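Local coordinates for protein aeromonas extracellular serine protease (Aeromonas sobria, PDB 3WQB) that cleaves peptide bonds after paired basic residues, one of them lysine, as a calcium-binding secreted serine protease and probable virulence factor, at residues A450-T464 with N578-L590. The protein carries 1 engineered substitution. Numbering follows the deposited sequence.
With CA (calcium ion), chain D.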
loop_
_atom_site.group_PDB
_atom_site.type_symbol
_atom_site.label_atom_id
_atom_site.label_comp_id
_atom_site.label_asym_id
_atom_site.label_seq_id
_atom_site.Cartn_x
_atom_site.Cartn_y
_atom_site.Cartn_z
ATOM N N ALA A 450 14.110 -24.237 17.846
ATOM C CA ALA A 450 12.935 -23.363 17.782
ATOM C C ALA A 450 13.040 -22.129 18.679
ATOM O O ALA A 450 12.379 -21.120 18.438
ATOM C CB ALA A 450 11.667 -24.148 18.118
ATOM N N ALA A 451 13.867 -22.209 19.715
ATOM C CA ALA A 451 13.956 -21.152 20.713
ATOM C C ALA A 451 14.410 -19.813 20.138
ATOM O O ALA A 451 15.351 -19.754 19.341
ATOM C CB ALA A 451 14.882 -21.582 21.851
ATOM N N ILE A 452 13.726 -18.749 20.548
ATOM C CA ILE A 452 14.166 -17.389 20.256
ATOM C C ILE A 452 14.538 -16.756 21.598
ATOM O O ILE A 452 13.677 -16.242 22.321
ATOM C CB ILE A 452 13.072 -16.537 19.539
ATOM C CG1 ILE A 452 12.536 -17.247 18.285
ATOM C CG2 ILE A 452 13.627 -15.150 19.191
ATOM C CD1 ILE A 452 11.218 -16.684 17.759
ATOM N N ALA A 453 15.816 -16.811 21.941
ATOM C CA ALA A 453 16.272 -16.257 23.217
ATOM C C ALA A 453 16.139 -14.743 23.231
ATOM O O ALA A 453 16.248 -14.092 22.188
ATOM C CB ALA A 453 17.716 -16.653 23.490
ATOM N N ASP A 454 15.897 -14.180 24.412
ATOM C CA ASP A 454 15.975 -12.736 24.585
ATOM C C ASP A 454 17.385 -12.293 24.186
ATOM O O ASP A 454 18.352 -13.021 24.426
ATOM C CB ASP A 454 15.710 -12.391 26.049
ATOM C CG ASP A 454 15.460 -10.919 26.277
ATOM O OD1 ASP A 454 15.076 -10.196 25.329
ATOM O OD2 ASP A 454 15.630 -10.478 27.436
ATOM N N VAL A 455 17.499 -11.124 23.553
ATOM C CA VAL A 455 18.800 -10.558 23.138
ATOM C C VAL A 455 19.762 -11.640 22.627
ATOM O O VAL A 455 20.842 -11.865 23.181
ATOM C CB VAL A 455 19.452 -9.641 24.243
ATOM C CG1 VAL A 455 18.719 -8.320 24.323
ATOM C CG2 VAL A 455 19.516 -10.317 25.642
ATOM N N GLY A 456 19.360 -12.307 21.546
ATOM C CA GLY A 456 20.057 -13.508 21.098
ATOM C C GLY A 456 21.478 -13.286 20.631
ATOM O O GLY A 456 21.804 -12.238 20.074
ATOM N N ASN A 457 22.332 -14.278 20.860
ATOM C CA ASN A 457 23.696 -14.243 20.347
ATOM C C ASN A 457 23.774 -14.377 18.839
ATOM O O ASN A 457 24.726 -13.906 18.219
ATOM C CB ASN A 457 24.537 -15.336 20.999
ATOM C CG ASN A 457 25.152 -14.883 22.296
ATOM O OD1 ASN A 457 25.696 -13.786 22.380
ATOM N ND2 ASN A 457 25.079 -15.727 23.311
ATOM N N SER A 458 22.772 -15.036 18.267
ATOM C CA SER A 458 22.679 -15.252 16.834
ATOM C C SER A 458 21.210 -15.494 16.513
ATOM O O SER A 458 20.421 -15.760 17.415
ATOM C CB SER A 458 23.517 -16.460 16.402
ATOM O OG SER A 458 23.029 -17.658 16.968
ATOM N N PRO A 459 20.836 -15.403 15.227
ATOM C CA PRO A 459 19.444 -15.626 14.869
ATOM C C PRO A 459 18.984 -17.061 15.079
ATOM O O PRO A 459 19.772 -18.005 14.995
ATOM C CB PRO A 459 19.409 -15.306 13.376
ATOM C CG PRO A 459 20.566 -14.414 13.140
ATOM C CD PRO A 459 21.622 -14.882 14.094
ATOM N N THR A 460 17.699 -17.197 15.366
ATOM C CA THR A 460 17.002 -18.463 15.264
ATOM C C THR A 460 16.775 -18.664 13.775
ATOM O O THR A 460 16.193 -17.810 13.115
ATOM C CB THR A 460 15.677 -18.372 16.018
ATOM O OG1 THR A 460 15.945 -18.016 17.380
ATOM C CG2 THR A 460 14.906 -19.681 15.961
ATOM N N SER A 461 17.240 -19.785 13.239
ATOM C CA SER A 461 17.278 -19.983 11.800
ATOM C C SER A 461 16.584 -21.250 11.375
ATOM O O SER A 461 16.610 -22.259 12.079
ATOM C CB SER A 461 18.731 -20.020 11.308
ATOM O OG SER A 461 19.440 -18.848 11.697
ATOM N N SER A 462 15.988 -21.194 10.194
ATOM C CA SER A 462 15.352 -22.351 9.587
ATOM C C SER A 462 15.516 -22.271 8.079
ATOM O O SER A 462 15.340 -21.215 7.485
ATOM C CB SER A 462 13.880 -22.407 10.004
ATOM O OG SER A 462 13.173 -23.439 9.330
ATOM N N THR A 463 15.853 -23.403 7.471
ATOM C CA THR A 463 16.205 -23.462 6.057
ATOM C C THR A 463 15.341 -24.453 5.281
ATOM O O THR A 463 14.971 -25.496 5.809
ATOM C CB THR A 463 17.702 -23.825 5.924
ATOM O OG1 THR A 463 18.493 -22.807 6.558
ATOM C CG2 THR A 463 18.117 -23.968 4.472
ATOM N N THR A 464 15.008 -24.104 4.039
ATOM C CA THR A 464 14.323 -25.006 3.116
ATOM C C THR A 464 14.980 -24.926 1.746
ATOM O O THR A 464 15.526 -23.887 1.367
ATOM C CB THR A 464 12.801 -24.696 3.030
ATOM O OG1 THR A 464 12.120 -25.744 2.327
ATOM C CG2 THR A 464 12.531 -23.370 2.325
ATOM N N ASN A 578 9.876 -5.833 28.473
ATOM C CA ASN A 578 10.614 -6.927 27.847
ATOM C C ASN A 578 9.978 -8.298 28.090
ATOM O O ASN A 578 9.410 -8.548 29.152
ATOM C CB ASN A 578 12.071 -6.921 28.305
ATOM C CG ASN A 578 12.945 -7.843 27.481
ATOM O OD1 ASN A 578 12.806 -7.933 26.261
ATOM N ND2 ASN A 578 13.846 -8.546 28.147
ATOM N N ASN A 579 10.050 -9.180 27.095
ATOM C CA ASN A 579 9.591 -10.556 27.280
ATOM C C ASN A 579 10.334 -11.224 28.431
ATOM O O ASN A 579 11.560 -11.170 28.503
ATOM C CB ASN A 579 9.740 -11.383 25.996
ATOM C CG ASN A 579 11.140 -11.326 25.420
ATOM O OD1 ASN A 579 11.620 -10.260 25.039
ATOM N ND2 ASN A 579 11.798 -12.476 25.343
ATOM N N ARG A 580 9.568 -11.842 29.324
ATOM C CA ARG A 580 10.114 -12.548 30.474
ATOM C C ARG A 580 10.666 -13.931 30.095
ATOM O O ARG A 580 11.575 -14.451 30.750
ATOM C CB ARG A 580 9.022 -12.689 31.541
ATOM C CG ARG A 580 9.471 -13.350 32.830
ATOM C CD ARG A 580 9.436 -12.407 34.027
ATOM N NE ARG A 580 9.802 -13.109 35.260
ATOM C CZ ARG A 580 9.007 -13.949 35.927
ATOM N NH1 ARG A 580 7.777 -14.210 35.498
ATOM N NH2 ARG A 580 9.446 -14.534 37.034
ATOM N N GLN A 581 10.102 -14.521 29.044
ATOM C CA GLN A 581 10.469 -15.853 28.582
ATOM C C GLN A 581 11.015 -15.779 27.152
ATOM O O GLN A 581 10.710 -14.828 26.418
ATOM C CB GLN A 581 9.243 -16.777 28.605
ATOM C CG GLN A 581 8.925 -17.439 29.953
ATOM C CD GLN A 581 8.281 -16.506 30.970
ATOM O OE1 GLN A 581 7.285 -15.832 30.683
ATOM N NE2 GLN A 581 8.835 -16.482 32.177
ATOM N N PRO A 582 11.823 -16.781 26.748
ATOM C CA PRO A 582 12.175 -16.881 25.334
ATOM C C PRO A 582 10.949 -17.101 24.456
ATOM O O PRO A 582 9.933 -17.646 24.902
ATOM C CB PRO A 582 13.089 -18.111 25.272
ATOM C CG PRO A 582 12.851 -18.854 26.558
ATOM C CD PRO A 582 12.505 -17.807 27.561
ATOM N N GLY A 583 11.045 -16.637 23.218
ATOM C CA GLY A 583 10.035 -16.926 22.220
ATOM C C GLY A 583 10.284 -18.267 21.566
ATOM O O GLY A 583 11.228 -18.983 21.914
ATOM N N LYS A 584 9.442 -18.602 20.600
ATOM C CA LYS A 584 9.489 -19.897 19.949
ATOM C C LYS A 584 9.055 -19.732 18.503
ATOM O O LYS A 584 7.958 -19.254 18.248
ATOM C CB LYS A 584 8.558 -20.875 20.682
ATOM C CG LYS A 584 8.411 -22.248 20.037
ATOM C CD LYS A 584 7.519 -23.159 20.870
ATOM C CE LYS A 584 6.044 -22.817 20.716
ATOM N NZ LYS A 584 5.159 -23.830 21.357
ATOM N N LEU A 585 9.920 -20.103 17.564
ATOM C CA LEU A 585 9.513 -20.192 16.164
ATOM C C LEU A 585 8.703 -21.474 15.983
ATOM O O LEU A 585 9.159 -22.563 16.345
ATOM C CB LEU A 585 10.734 -20.194 15.239
ATOM C CG LEU A 585 10.478 -20.291 13.734
ATOM C CD1 LEU A 585 9.629 -19.122 13.209
ATOM C CD2 LEU A 585 11.790 -20.374 12.984
ATOM N N ILE A 586 7.502 -21.330 15.436
ATOM C CA ILE A 586 6.578 -22.452 15.251
ATOM C C ILE A 586 6.689 -23.035 13.838
ATOM O O ILE A 586 6.903 -24.235 13.659
ATOM C CB ILE A 586 5.112 -22.031 15.575
ATOM C CG1 ILE A 586 4.991 -21.600 17.042
ATOM C CG2 ILE A 586 4.121 -23.163 15.238
ATOM C CD1 ILE A 586 3.733 -20.806 17.362
ATOM N N SER A 587 6.544 -22.177 12.833
ATOM C CA SER A 587 6.600 -22.618 11.451
ATOM C C SER A 587 6.833 -21.419 10.569
ATOM O O SER A 587 6.585 -20.288 10.969
ATOM C CB SER A 587 5.285 -23.280 11.034
ATOM O OG SER A 587 4.231 -22.341 10.979
ATOM N N TRP A 588 7.302 -21.678 9.357
ATOM C CA TRP A 588 7.247 -20.674 8.315
ATOM C C TRP A 588 6.988 -21.361 6.995
ATOM O O TRP A 588 7.196 -22.574 6.873
ATOM C CB TRP A 588 8.514 -19.817 8.272
ATOM C CG TRP A 588 9.761 -20.505 7.808
ATOM C CD1 TRP A 588 10.425 -21.520 8.436
ATOM C CD2 TRP A 588 10.510 -20.204 6.624
ATOM N NE1 TRP A 588 11.532 -21.872 7.715
ATOM C CE2 TRP A 588 11.612 -21.081 6.597
ATOM C CE3 TRP A 588 10.341 -19.291 5.572
ATOM C CZ2 TRP A 588 12.561 -21.055 5.573
ATOM C CZ3 TRP A 588 11.287 -19.261 4.558
ATOM C CH2 TRP A 588 12.385 -20.137 4.567
ATOM N N SER A 589 6.524 -20.588 6.020
ATOM C CA SER A 589 6.273 -21.097 4.685
ATOM C C SER A 589 6.865 -20.139 3.665
ATOM O O SER A 589 6.892 -18.930 3.882
ATOM C CB SER A 589 4.774 -21.266 4.439
ATOM O OG SER A 589 4.215 -22.200 5.337
ATOM N N LEU A 590 7.328 -20.700 2.555
ATOM C CA LEU A 590 7.963 -19.937 1.489
ATOM C C LEU A 590 7.257 -20.167 0.166
ATOM O O LEU A 590 7.014 -21.316 -0.221
ATOM C CB LEU A 590 9.444 -20.343 1.356
ATOM C CG LEU A 590 10.260 -19.703 0.234
ATOM C CD1 LEU A 590 10.382 -18.186 0.417
ATOM C CD2 LEU A 590 11.636 -20.336 0.161
HETATM CA CA CA D . 13.471 -9.019 24.225
HETATM O O HOH W 1 14.005 -12.124 29.194
#
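Asp454 and the consecutive pair Asn578 and Asn579 meet on a calcium ion, Asp454 and Asn579 each through a side-chain oxygen. Asp454 OD1 lies 2.3 Å from the metal, and Asn579 OD1 stands 2.4 Å from it; Asp488, Asp553 and the carbonyl of Ala555 also bind the ion. Asp454 and Asn578 reach in from opposite directions. The Asn579 amide has its rotation fixed at both ends: OD1 is on calcium, while ND2 donates to Gln581 O at 2.8 Å, nearly straight at 173°. A water bridges Asp454 OD2 and Asn579 O, donating to both. Next to this site, Ile452 and Gly583 form an antiparallel hydrogen-bonded pair, with Ile452 N reaching Gly583 O at 2.9 Å and Gly583 N donating back to Ile452 O; Leu585 N is bonded to Ala450 O. The arrangement belongs to the beta-sandwich P-domain of furin-like proteases: strand 583-590 pairs edge to edge with 451-452, yet faces 460-464 across the sandwich, the latter two axes 8.9 Å apart and 11° from parallel. Between those layers, the Trp588 torsion (chi1 69°) sends the indole off its strand toward 460-464, where NE1 donates to Ser462 OG, 2.8 Å away in the ring plane. Farther along, the Thr464 methyl CG2 packs 3.8 Å from Leu590 CD2 and obliquely against the indole, while Thr464 OG1 is hydrogen-bonded outside the two segments, its strongest partner being Gln441.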